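Local coordinates for penicillin binding protein 2X (Streptococcus thermophilus, PDB 5U47) that probably cross-links peptidoglycan strands as a transpeptidase of the septal wall machinery and is a target of penicillin and other beta-lactams, at residues A135-T140 with A191-D196; L154-P159 with D270-Q275; S492-V497 with F557-V562; L643-E648 with A667-I672. The protein carries 1 engineered substitution. One frame throughout, in Å; residues are numbered along the deposited sequence.

Interaction 1: residues A135-T140 with A191-D196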
loop_
_atom_site.group_PDB
_atom_site.type_symbol
_atom_site.label_atom_id
_atom_site.label_comp_id
_atom_site.label_asym_id
_atom_site.label_seq_id
_atom_site.Cartn_x
_atom_site.Cartn_y
_atom_site.Cartn_z
ATOM N N ALA A 135 -38.466 0.212 20.440
ATOM C CA ALA A 135 -37.030 0.126 20.680
ATOM C C ALA A 135 -36.242 0.256 19.397
ATOM O O ALA A 135 -36.786 0.100 18.302
ATOM C CB ALA A 135 -36.697 -1.179 21.400
ATOM N N PHE A 136 -34.949 0.533 19.534
ATOM C CA PHE A 136 -34.079 0.723 18.371
ATOM C C PHE A 136 -32.795 -0.087 18.497
ATOM O O PHE A 136 -32.176 -0.093 19.566
ATOM C CB PHE A 136 -33.741 2.199 18.215
ATOM C CG PHE A 136 -34.940 3.073 17.953
ATOM C CD1 PHE A 136 -35.367 3.318 16.658
ATOM C CD2 PHE A 136 -35.641 3.654 19.008
ATOM C CE1 PHE A 136 -36.468 4.130 16.408
ATOM C CE2 PHE A 136 -36.743 4.463 18.767
ATOM C CZ PHE A 136 -37.153 4.703 17.464
ATOM N N GLU A 137 -32.421 -0.785 17.416
ATOM C CA GLU A 137 -31.170 -1.552 17.378
ATOM C C GLU A 137 -30.236 -0.855 16.390
ATOM O O GLU A 137 -30.632 -0.514 15.258
ATOM C CB GLU A 137 -31.396 -3.022 16.980
ATOM C CG GLU A 137 -30.156 -3.957 17.036
ATOM C CD GLU A 137 -29.633 -4.294 18.453
ATOM O OE1 GLU A 137 -30.263 -3.886 19.455
ATOM O OE2 GLU A 137 -28.569 -4.981 18.569
ATOM N N ALA A 138 -29.012 -0.624 16.845
ATOM C CA ALA A 138 -27.983 0.013 16.041
ATOM C C ALA A 138 -27.427 -0.956 15.008
ATOM O O ALA A 138 -27.215 -2.134 15.298
ATOM C CB ALA A 138 -26.856 0.516 16.927
ATOM N N THR A 139 -27.229 -0.453 13.795
ATOM C CA THR A 139 -26.616 -1.217 12.720
ATOM C C THR A 139 -25.525 -0.311 12.150
ATOM O O THR A 139 -25.788 0.827 11.739
ATOM C CB THR A 139 -27.612 -1.626 11.623
ATOM O OG1 THR A 139 -28.215 -0.454 11.067
ATOM C CG2 THR A 139 -28.685 -2.539 12.184
ATOM N N THR A 140 -24.306 -0.825 12.122
ATOM C CA THR A 140 -23.170 -0.053 11.677
ATOM C C THR A 140 -22.746 -0.444 10.282
ATOM O O THR A 140 -22.656 -1.635 9.972
ATOM C CB THR A 140 -21.999 -0.275 12.645
ATOM O OG1 THR A 140 -22.404 0.134 13.946
ATOM C CG2 THR A 140 -20.802 0.520 12.246
ATOM N N ALA A 191 -23.119 -7.279 26.298
ATOM C CA ALA A 191 -24.420 -6.862 26.792
ATOM C C ALA A 191 -25.336 -8.050 27.019
ATOM O O ALA A 191 -25.131 -9.140 26.471
ATOM C CB ALA A 191 -25.070 -5.891 25.825
ATOM N N ILE A 192 -26.339 -7.826 27.851
ATOM C CA ILE A 192 -27.357 -8.812 28.123
ATOM C C ILE A 192 -28.602 -8.323 27.399
ATOM O O ILE A 192 -29.141 -7.267 27.718
ATOM C CB ILE A 192 -27.659 -8.950 29.634
ATOM C CG1 ILE A 192 -26.392 -9.353 30.385
ATOM C CG2 ILE A 192 -28.767 -9.966 29.861
ATOM C CD1 ILE A 192 -26.549 -9.381 31.891
ATOM N N TYR A 193 -29.025 -9.072 26.399
ATOM C CA TYR A 193 -30.263 -8.757 25.699
ATOM C C TYR A 193 -31.337 -9.537 26.375
ATOM O O TYR A 193 -31.069 -10.590 26.916
ATOM C CB TYR A 193 -30.215 -9.232 24.251
ATOM C CG TYR A 193 -29.431 -8.378 23.311
ATOM C CD1 TYR A 193 -28.048 -8.269 23.414
ATOM C CD2 TYR A 193 -30.067 -7.704 22.268
ATOM C CE1 TYR A 193 -27.324 -7.484 22.523
ATOM C CE2 TYR A 193 -29.350 -6.943 21.365
ATOM C CZ TYR A 193 -27.982 -6.826 21.504
ATOM O OH TYR A 193 -27.283 -6.050 20.616
ATOM N N GLU A 194 -32.555 -9.017 26.351
ATOM C CA GLU A 194 -33.696 -9.760 26.852
ATOM C C GLU A 194 -34.042 -10.789 25.771
ATOM O O GLU A 194 -33.766 -10.566 24.584
ATOM C CB GLU A 194 -34.869 -8.822 27.128
ATOM C CG GLU A 194 -34.589 -7.810 28.230
ATOM C CD GLU A 194 -35.703 -6.797 28.419
ATOM O OE1 GLU A 194 -36.038 -6.489 29.582
ATOM O OE2 GLU A 194 -36.263 -6.318 27.417
ATOM N N LYS A 195 -34.596 -11.928 26.193
ATOM C CA LYS A 195 -34.985 -13.008 25.288
ATOM C C LYS A 195 -36.442 -13.389 25.514
ATOM O O LYS A 195 -36.974 -13.201 26.608
ATOM C CB LYS A 195 -34.116 -14.273 25.488
ATOM C CG LYS A 195 -32.646 -14.162 25.073
ATOM C CD LYS A 195 -31.731 -13.654 26.183
ATOM C CE LYS A 195 -30.384 -13.163 25.636
ATOM N NZ LYS A 195 -29.630 -14.159 24.824
ATOM N N ASP A 196 -37.089 -13.905 24.468
ATOM C CA ASP A 196 -38.455 -14.435 24.613
ATOM C C ASP A 196 -38.325 -15.819 25.277
ATOM O O ASP A 196 -37.203 -16.265 25.537
ATOM C CB ASP A 196 -39.201 -14.492 23.263
ATOM C CG ASP A 196 -38.469 -15.302 22.197
ATOM O OD1 ASP A 196 -37.422 -15.915 22.492
ATOM O OD2 ASP A 196 -38.942 -15.309 21.043
#

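Interaction 2: residues L154-P159 with D270-Q275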
loop_
_atom_site.group_PDB
_atom_site.type_symbol
_atom_site.label_atom_id
_atom_site.label_comp_id
_atom_site.label_asym_id
_atom_site.label_seq_id
_atom_site.Cartn_x
_atom_site.Cartn_y
_atom_site.Cartn_z
ATOM N N LEU A 154 -7.500 1.099 -0.201
ATOM C CA LEU A 154 -8.285 1.126 1.039
ATOM C C LEU A 154 -8.917 -0.208 1.367
ATOM O O LEU A 154 -8.916 -0.629 2.511
ATOM C CB LEU A 154 -9.388 2.185 0.966
ATOM C CG LEU A 154 -8.943 3.637 0.904
ATOM C CD1 LEU A 154 -10.140 4.540 0.653
ATOM C CD2 LEU A 154 -8.221 4.029 2.178
ATOM N N GLY A 155 -9.450 -0.877 0.358
ATOM C CA GLY A 155 -10.158 -2.108 0.595
ATOM C C GLY A 155 -11.511 -1.835 1.234
ATOM O O GLY A 155 -11.979 -0.688 1.290
ATOM N N ARG A 156 -12.135 -2.908 1.718
ATOM C CA ARG A 156 -13.475 -2.861 2.316
ATOM C C ARG A 156 -13.547 -3.600 3.649
ATOM O O ARG A 156 -12.892 -4.630 3.825
ATOM C CB ARG A 156 -14.482 -3.544 1.375
ATOM C CG ARG A 156 -14.883 -2.739 0.139
ATOM C CD ARG A 156 -15.884 -1.633 0.449
ATOM N NE ARG A 156 -17.150 -2.212 0.920
ATOM C CZ ARG A 156 -18.298 -1.544 1.097
ATOM N NH1 ARG A 156 -18.398 -0.246 0.836
ATOM N NH2 ARG A 156 -19.369 -2.200 1.535
ATOM N N ALA A 157 -14.331 -3.040 4.565
ATOM C CA ALA A 157 -14.704 -3.675 5.831
ATOM C C ALA A 157 -16.210 -3.907 5.648
ATOM O O ALA A 157 -16.931 -3.011 5.178
ATOM C CB ALA A 157 -14.432 -2.771 7.005
ATOM N N GLU A 158 -16.675 -5.113 5.959
ATOM C CA GLU A 158 -18.065 -5.490 5.731
ATOM C C GLU A 158 -18.679 -6.013 7.022
ATOM O O GLU A 158 -17.964 -6.531 7.865
ATOM C CB GLU A 158 -18.128 -6.609 4.685
ATOM C CG GLU A 158 -17.460 -6.329 3.336
ATOM C CD GLU A 158 -18.180 -5.272 2.512
ATOM O OE1 GLU A 158 -19.278 -4.820 2.920
ATOM O OE2 GLU A 158 -17.640 -4.879 1.452
ATOM N N PRO A 159 -20.015 -5.907 7.161
ATOM C CA PRO A 159 -20.654 -6.429 8.365
ATOM C C PRO A 159 -20.723 -7.949 8.315
ATOM O O PRO A 159 -21.229 -8.506 7.352
ATOM C CB PRO A 159 -22.049 -5.805 8.334
ATOM C CG PRO A 159 -22.314 -5.503 6.906
ATOM C CD PRO A 159 -20.988 -5.356 6.206
ATOM N N ASP A 270 -17.691 3.393 -1.800
ATOM C CA ASP A 270 -18.888 3.548 -0.982
ATOM C C ASP A 270 -20.047 2.701 -1.519
ATOM O O ASP A 270 -20.794 2.159 -0.745
ATOM C CB ASP A 270 -19.309 5.017 -0.925
ATOM C CG ASP A 270 -20.186 5.349 0.306
ATOM O OD1 ASP A 270 -19.852 4.944 1.452
ATOM O OD2 ASP A 270 -21.192 6.059 0.136
ATOM N N THR A 271 -20.165 2.581 -2.838
ATOM C CA THR A 271 -21.279 1.854 -3.474
ATOM C C THR A 271 -20.932 0.516 -4.150
ATOM O O THR A 271 -21.830 -0.231 -4.528
ATOM C CB THR A 271 -21.916 2.734 -4.558
ATOM O OG1 THR A 271 -21.028 2.848 -5.672
ATOM C CG2 THR A 271 -22.223 4.118 -4.012
ATOM N N LEU A 272 -19.640 0.241 -4.304
ATOM C CA LEU A 272 -19.118 -0.964 -4.977
ATOM C C LEU A 272 -19.350 -0.980 -6.486
ATOM O O LEU A 272 -19.000 -1.950 -7.155
ATOM C CB LEU A 272 -19.629 -2.259 -4.339
ATOM C CG LEU A 272 -19.326 -2.417 -2.846
ATOM C CD1 LEU A 272 -19.862 -3.748 -2.339
ATOM C CD2 LEU A 272 -17.834 -2.320 -2.583
ATOM N N GLU A 273 -19.893 0.106 -7.029
ATOM C CA GLU A 273 -20.145 0.150 -8.453
ATOM C C GLU A 273 -18.816 0.080 -9.217
ATOM O O GLU A 273 -17.880 0.852 -8.932
ATOM C CB GLU A 273 -20.899 1.408 -8.836
ATOM C CG GLU A 273 -21.362 1.360 -10.288
ATOM C CD GLU A 273 -21.992 2.650 -10.757
ATOM O OE1 GLU A 273 -22.341 3.491 -9.896
ATOM O OE2 GLU A 273 -22.139 2.815 -11.995
ATOM N N GLY A 274 -18.761 -0.845 -10.180
ATOM C CA GLY A 274 -17.570 -1.105 -10.980
ATOM C C GLY A 274 -16.987 -2.496 -10.728
ATOM O O GLY A 274 -16.319 -3.050 -11.600
ATOM N N GLN A 275 -17.220 -3.041 -9.531
ATOM C CA GLN A 275 -16.720 -4.369 -9.185
ATOM C C GLN A 275 -17.334 -5.480 -10.019
ATOM O O GLN A 275 -16.670 -6.482 -10.290
ATOM C CB GLN A 275 -16.968 -4.698 -7.715
ATOM C CG GLN A 275 -15.988 -4.078 -6.752
ATOM C CD GLN A 275 -16.134 -4.643 -5.352
ATOM O OE1 GLN A 275 -17.189 -5.158 -4.978
ATOM N NE2 GLN A 275 -15.080 -4.548 -4.575
#

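Interaction 3: residues S492-V497 with F557-V562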
loop_
_atom_site.group_PDB
_atom_site.type_symbol
_atom_site.label_atom_id
_atom_site.label_comp_id
_atom_site.label_asym_id
_atom_site.label_seq_id
_atom_site.Cartn_x
_atom_site.Cartn_y
_atom_site.Cartn_z
ATOM N N SER A 492 10.004 19.098 -28.014
ATOM C CA SER A 492 10.219 19.201 -26.564
ATOM C C SER A 492 9.999 17.865 -25.867
ATOM O O SER A 492 9.474 16.938 -26.474
ATOM C CB SER A 492 9.279 20.256 -25.961
ATOM O OG SER A 492 7.928 19.888 -26.156
ATOM N N PRO A 493 10.421 17.752 -24.592
ATOM C CA PRO A 493 10.170 16.494 -23.883
ATOM C C PRO A 493 8.683 16.206 -23.676
ATOM O O PRO A 493 7.879 17.136 -23.513
ATOM C CB PRO A 493 10.832 16.713 -22.520
ATOM C CG PRO A 493 11.856 17.770 -22.763
ATOM C CD PRO A 493 11.254 18.667 -23.797
ATOM N N ILE A 494 8.329 14.928 -23.697
ATOM C CA ILE A 494 6.957 14.516 -23.411
ATOM C C ILE A 494 6.611 14.892 -21.975
ATOM O O ILE A 494 5.557 15.488 -21.718
ATOM C CB ILE A 494 6.773 12.998 -23.596
ATOM C CG1 ILE A 494 6.889 12.647 -25.085
ATOM C CG2 ILE A 494 5.427 12.537 -23.032
ATOM C CD1 ILE A 494 6.853 11.153 -25.370
ATOM N N ILE A 495 7.496 14.535 -21.050
ATOM C CA ILE A 495 7.265 14.809 -19.635
ATOM C C ILE A 495 7.889 16.141 -19.221
ATOM O O ILE A 495 9.098 16.329 -19.291
ATOM C CB ILE A 495 7.721 13.636 -18.750
ATOM C CG1 ILE A 495 6.857 12.411 -19.093
ATOM C CG2 ILE A 495 7.540 13.986 -17.270
ATOM C CD1 ILE A 495 7.216 11.143 -18.354
ATOM N N GLN A 496 7.020 17.059 -18.803
ATOM C CA GLN A 496 7.422 18.376 -18.371
ATOM C C GLN A 496 6.741 18.703 -17.048
ATOM O O GLN A 496 5.588 18.329 -16.837
ATOM C CB GLN A 496 7.040 19.420 -19.433
ATOM C CG GLN A 496 7.753 19.242 -20.767
ATOM C CD GLN A 496 7.374 20.288 -21.794
ATOM O OE1 GLN A 496 7.035 21.419 -21.447
ATOM N NE2 GLN A 496 7.453 19.928 -23.064
ATOM N N VAL A 497 7.478 19.364 -16.156
ATOM C CA VAL A 497 6.961 19.803 -14.856
ATOM C C VAL A 497 7.476 21.233 -14.663
ATOM O O VAL A 497 8.633 21.447 -14.277
ATOM C CB VAL A 497 7.420 18.866 -13.724
ATOM C CG1 VAL A 497 6.792 19.286 -12.405
ATOM C CG2 VAL A 497 7.039 17.422 -14.037
ATOM N N PHE A 557 1.149 9.763 -24.522
ATOM C CA PHE A 557 0.047 9.587 -23.580
ATOM C C PHE A 557 0.481 9.712 -22.133
ATOM O O PHE A 557 -0.347 10.041 -21.290
ATOM C CB PHE A 557 -0.703 8.260 -23.750
ATOM C CG PHE A 557 -1.428 8.109 -25.069
ATOM C CD1 PHE A 557 -1.957 9.199 -25.741
ATOM C CD2 PHE A 557 -1.674 6.839 -25.576
ATOM C CE1 PHE A 557 -2.641 9.034 -26.937
ATOM C CE2 PHE A 557 -2.374 6.669 -26.769
ATOM C CZ PHE A 557 -2.855 7.767 -27.450
ATOM N N PHE A 558 1.757 9.457 -21.837
ATOM C CA PHE A 558 2.225 9.599 -20.457
ATOM C C PHE A 558 2.086 11.027 -19.942
ATOM O O PHE A 558 1.956 11.237 -18.735
ATOM C CB PHE A 558 3.671 9.132 -20.279
ATOM C CG PHE A 558 3.850 7.645 -20.299
ATOM C CD1 PHE A 558 3.084 6.826 -19.482
ATOM C CD2 PHE A 558 4.846 7.068 -21.073
ATOM C CE1 PHE A 558 3.266 5.451 -19.477
ATOM C CE2 PHE A 558 5.053 5.689 -21.059
ATOM C CZ PHE A 558 4.260 4.878 -20.262
ATOM N N ALA A 559 2.104 12.000 -20.851
ATOM C CA ALA A 559 1.964 13.404 -20.465
ATOM C C ALA A 559 0.602 13.669 -19.832
ATOM O O ALA A 559 0.459 14.583 -19.037
ATOM C CB ALA A 559 2.164 14.307 -21.647
ATOM N N THR A 560 -0.394 12.875 -20.216
ATOM C CA THR A 560 -1.733 12.997 -19.681
ATOM C C THR A 560 -1.783 12.769 -18.167
ATOM O O THR A 560 -2.531 13.433 -17.453
ATOM C CB THR A 560 -2.678 11.980 -20.379
ATOM O OG1 THR A 560 -2.671 12.224 -21.792
ATOM C CG2 THR A 560 -4.101 12.087 -19.852
ATOM N N VAL A 561 -0.953 11.864 -17.675
ATOM C CA VAL A 561 -0.993 11.494 -16.264
ATOM C C VAL A 561 0.215 12.009 -15.464
ATOM O O VAL A 561 0.034 12.555 -14.390
ATOM C CB VAL A 561 -1.255 9.965 -16.112
ATOM C CG1 VAL A 561 -0.150 9.136 -16.718
ATOM C CG2 VAL A 561 -1.444 9.591 -14.656
ATOM N N VAL A 562 1.426 11.915 -16.002
ATOM C CA VAL A 562 2.599 12.344 -15.259
ATOM C C VAL A 562 2.700 13.871 -15.090
ATOM O O VAL A 562 2.809 14.355 -13.967
ATOM C CB VAL A 562 3.903 11.802 -15.887
ATOM C CG1 VAL A 562 5.123 12.230 -15.074
ATOM C CG2 VAL A 562 3.845 10.289 -15.995
#

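Interaction 4: residues L643-E648 with A667-I672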
loop_
_atom_site.group_PDB
_atom_site.type_symbol
_atom_site.label_atom_id
_atom_site.label_comp_id
_atom_site.label_asym_id
_atom_site.label_seq_id
_atom_site.Cartn_x
_atom_site.Cartn_y
_atom_site.Cartn_z
ATOM N N LEU A 643 16.464 -6.109 15.237
ATOM C CA LEU A 643 16.941 -7.235 14.437
ATOM C C LEU A 643 16.118 -8.484 14.719
ATOM O O LEU A 643 15.828 -8.781 15.874
ATOM C CB LEU A 643 18.376 -7.570 14.765
ATOM C CG LEU A 643 19.453 -6.515 14.594
ATOM C CD1 LEU A 643 20.783 -7.122 15.025
ATOM C CD2 LEU A 643 19.501 -6.018 13.154
ATOM N N ILE A 644 15.757 -9.195 13.660
ATOM C CA ILE A 644 15.056 -10.477 13.736
ATOM C C ILE A 644 15.993 -11.444 13.026
ATOM O O ILE A 644 16.159 -11.370 11.799
ATOM C CB ILE A 644 13.686 -10.444 13.030
ATOM C CG1 ILE A 644 12.735 -9.466 13.718
ATOM C CG2 ILE A 644 13.040 -11.828 13.009
ATOM C CD1 ILE A 644 11.453 -9.235 12.933
ATOM N N MET A 645 16.644 -12.324 13.784
ATOM C CA MET A 645 17.543 -13.306 13.171
ATOM C C MET A 645 16.771 -14.578 12.894
ATOM O O MET A 645 16.233 -15.179 13.810
ATOM C CB MET A 645 18.736 -13.627 14.056
ATOM C CG MET A 645 19.837 -14.421 13.338
ATOM S SD MET A 645 21.187 -14.829 14.459
ATOM C CE MET A 645 20.461 -16.178 15.381
ATOM N N THR A 646 16.734 -14.990 11.632
ATOM C CA THR A 646 16.011 -16.202 11.268
ATOM C C THR A 646 16.900 -17.401 11.529
ATOM O O THR A 646 18.082 -17.252 11.853
ATOM C CB THR A 646 15.615 -16.226 9.786
ATOM O OG1 THR A 646 16.788 -16.391 8.977
ATOM C CG2 THR A 646 14.884 -14.950 9.410
ATOM N N ASN A 647 16.335 -18.592 11.345
ATOM C CA ASN A 647 17.088 -19.822 11.567
ATOM C C ASN A 647 18.037 -20.199 10.416
ATOM O O ASN A 647 18.708 -21.211 10.502
ATOM C CB ASN A 647 16.166 -20.999 11.927
ATOM C CG ASN A 647 15.219 -21.378 10.816
ATOM O OD1 ASN A 647 14.795 -20.542 10.014
ATOM N ND2 ASN A 647 14.836 -22.638 10.796
ATOM N N GLU A 648 18.090 -19.406 9.346
ATOM C CA GLU A 648 19.046 -19.667 8.256
ATOM C C GLU A 648 19.700 -18.351 7.855
ATOM O O GLU A 648 19.187 -17.613 7.014
ATOM C CB GLU A 648 18.391 -20.354 7.067
ATOM C CG GLU A 648 19.408 -20.714 5.995
ATOM C CD GLU A 648 18.822 -21.502 4.846
ATOM O OE1 GLU A 648 17.587 -21.705 4.823
ATOM O OE2 GLU A 648 19.607 -21.909 3.960
ATOM N N ALA A 667 27.023 -8.625 16.061
ATOM C CA ALA A 667 28.397 -9.073 16.212
ATOM C C ALA A 667 28.512 -10.086 17.337
ATOM O O ALA A 667 29.253 -11.062 17.230
ATOM C CB ALA A 667 29.313 -7.890 16.461
ATOM N N LYS A 668 27.792 -9.824 18.420
ATOM C CA LYS A 668 27.768 -10.729 19.551
ATOM C C LYS A 668 27.102 -12.048 19.140
ATOM O O LYS A 668 27.611 -13.106 19.469
ATOM C CB LYS A 668 27.030 -10.115 20.731
ATOM C CG LYS A 668 27.089 -10.949 22.014
ATOM C CD LYS A 668 26.106 -10.444 23.069
ATOM C CE LYS A 668 24.650 -10.710 22.666
ATOM N NZ LYS A 668 23.667 -10.076 23.594
ATOM N N TRP A 669 25.980 -11.986 18.416
ATOM C CA TRP A 669 25.299 -13.214 17.975
ATOM C C TRP A 669 26.172 -14.096 17.092
ATOM O O TRP A 669 26.152 -15.320 17.224
ATOM C CB TRP A 669 24.005 -12.911 17.196
ATOM C CG TRP A 669 22.858 -12.398 18.015
ATOM C CD1 TRP A 669 22.664 -12.565 19.359
ATOM C CD2 TRP A 669 21.670 -11.781 17.515
ATOM N NE1 TRP A 669 21.461 -12.007 19.735
ATOM C CE2 TRP A 669 20.829 -11.529 18.621
ATOM C CE3 TRP A 669 21.251 -11.375 16.244
ATOM C CZ2 TRP A 669 19.594 -10.910 18.493
ATOM C CZ3 TRP A 669 20.010 -10.754 16.118
ATOM C CH2 TRP A 669 19.203 -10.532 17.239
ATOM N N LYS A 670 26.941 -13.474 16.203
ATOM C CA LYS A 670 27.772 -14.231 15.253
ATOM C C LYS A 670 29.270 -14.278 15.564
ATOM O O LYS A 670 30.037 -14.804 14.762
ATOM C CB LYS A 670 27.552 -13.719 13.824
ATOM C CG LYS A 670 26.112 -13.775 13.356
ATOM C CD LYS A 670 25.465 -15.146 13.483
ATOM C CE LYS A 670 26.164 -16.199 12.664
ATOM N NZ LYS A 670 25.399 -17.482 12.700
ATOM N N GLY A 671 29.676 -13.747 16.713
ATOM C CA GLY A 671 31.071 -13.785 17.128
ATOM C C GLY A 671 32.040 -13.085 16.198
ATOM O O GLY A 671 33.101 -13.609 15.907
ATOM N N ILE A 672 31.674 -11.895 15.735
ATOM C CA ILE A 672 32.520 -11.122 14.839
ATOM C C ILE A 672 33.060 -9.932 15.613
ATOM O O ILE A 672 32.326 -9.294 16.358
ATOM C CB ILE A 672 31.715 -10.648 13.618
ATOM C CG1 ILE A 672 31.245 -11.862 12.814
ATOM C CG2 ILE A 672 32.540 -9.694 12.758
ATOM C CD1 ILE A 672 30.281 -11.516 11.704
#

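Interaction 1: residues A135-T140 with A191-D196
E137 and Y193 meet through a single hydrogen bond that spans two backbones whose nearest CA atoms, those of the same two residues, are 11.0 Å apart. The phenol is the donor: Y193 OH lies 2.6 Å from E137 OE2, which accepts through its syn lone pair, on the side of the other carboxylate oxygen. The two side chains reach in from opposite directions. E137 has CG anti to its backbone nitrogen (chi1 -175°) and then bends at chi2, which swings the carboxylate toward the tyrosine.

The accompanying van der Waals contact is slight, with 81 Å² buried in all. It runs along the ring edge: E137 CD sits in the ring plane, and Y193 CE2 is 3.5 Å from E137 OE2 and 3.7 Å from E137 OE1. The carboxylate is turned 53° against the ring and meets its edge, so the two planes do not stack.

Backbone pairing lies outside the contact, E137 bonding to S51 and I192 to T207, and the two strands, 134-143 and 189-192, belong to different sheets of the dimerisation domain. T26, T201 and E206 touch the tyrosine.

The second carboxylate oxygen, OE1, accepts from the backbone N of G204 and also lies near the carboxylate of E206. With a donor on each oxygen, the group is fixed in rotation; both donors would favour a charged E137, whereas the neighbouring E206 would tend to raise the pKa of one of the two acids.

Interaction 2: residues L154-P159 with D270-Q275
Oxygen OE2 of E158 is gripped twice by R156, the arginine whose guanidinium carries L272 on one face. R156 NE donates to E158 OE2 at 2.8 Å, nearly straight at 164° and in the guanidinium plane, although it meets the oxygen from above the carboxylate plane; R156 NH2 adds a weak bond to the same atom. A second sound bond, R156 NH2 to E158 OE1 at 3.0 Å, makes this a side-on, bidentate salt bridge.

The salt bridge holds the guanidinium plane, and the van der Waals contact with L272 uses one of its faces. L272 CD2 stands 3.5 Å above that plane, offset toward the rim, with R156 NE at 3.6 Å and R156 CD at 3.7 Å. Bends at chi2 (-77°) and chi3 (-64°) fold the arginine back so that its methylenes and its head meet the same methyl. The remaining nitrogen, NH1, bonds to the carbonyl of S269, while D270 O is 3.7 Å from R156 NH1.

On the loop side, T271 OG1 accepts from the backbone N of E273, an ST turn, and L272 to Q275 form a type II turn. The whole is a surface contact joining the dimerisation and transpeptidase domains, with an arginine from beside strand 157-161 resting on a turn-rich loop.

Interaction 3: residues S492-V497 with F557-V562
I494 and I495 pack on the first turns of helix 558-572. The contact lies in the transpeptidase domain, which has the beta-lactamase-like fold of a five-stranded antiparallel sheet with helices around it. The tight part is I495 against V562. Their side chains cross at about a right angle, with I495 CG2 3.7 Å from V562 CG1 and I495 CD1 4.0 Å from the same methyl. With chi1 of V562 at -178°, CG1 stands anti to the backbone nitrogen and meets both branches of the isoleucine. V530 touches I495 and A532 touches V562, both from strand 526-534, so both residues also pack on the sheet.

Toward A559, which is partly exposed, the side chains stand a little farther apart, I494 CG2 to A559 CB being 4.0 Å, although A559 CB comes within 3.6 Å of I494 O. That carbonyl is satisfied one turn along the helix, by the side-chain amide of N563.

Q496, also partly exposed, turns its amide back along its own segment rather than to the helix. There Q496 NE2 donates to P493 O at 2.9 Å, with an N-H...O angle of 166°, the donor lying in the carbonyl plane and the oxygen within 9° of the glutamine amide plane.

Interaction 4: residues L643-E648 with A667-I672
In the paired PASTA domains at the C-terminal end of the chain, W669 of helix 660-670, from the second domain, lies against L643 and M645 of strand 641-646, from the first. That strand is the middle one of three, between 615-619 and 625-628. L643 and M645, two residues apart and so on one face of the strand, both direct CB at the helix, whereas I644 between them points away.

The indole's six-membered ring does the touching. W669 CZ3 is 3.8 Å from L643 CB and also 3.8 Å from M645 CB. Both approach obliquely, and the equal distances make this one carbon the link between the two residues. W669 CH2 continues the contact to L643 CB at 3.9 Å. Each of the two side chains runs past the indole side chain in the direction opposite to it.

The methionine adds sulfur. With CG anti to the backbone nitrogen (chi1 -168°) and the chain extended as far as chi3, M645 SD is carried to the ring, 4.8 Å from the centroid of the W669 six-membered ring and 45° off its normal. This is an oblique Met-aromatic contact. At the margin, the aliphatic part of K670 approaches the same sulfur, K670 CD to M645 SD being 4.4 Å.

K627 and L619 of the flanking strands also touch W669, which therefore spans the sheet. Just beyond the tryptophan the helix closes in a Schellman motif at G671, supported by the backbone bond from I672 N to A667 O. The arrangement is a helix-on-sheet interface between tandem PASTA domains.

The four contacts are spread along an elongated chain without touching one another. Interactions 1 and 2 are the closest in space, centres 27 Å and nearest atoms about 5 Å apart, and their segments alternate along the sequence: interaction 1 ties two sheets within the dimerisation domain, and interaction 2 joins that domain to the transpeptidase domain. Interaction 3 lies within the transpeptidase domain, its centre 33 Å from that of interaction 2, and packs against strand 526-534, which neighbours strand 503-510; strand 503-510 bears K505 of a probable active-site set with S295, K298 and S354. Interaction 4, between the PASTA domains, is remote, its centre 44 Å from that of interaction 2 and 48 Å from that of interaction 3.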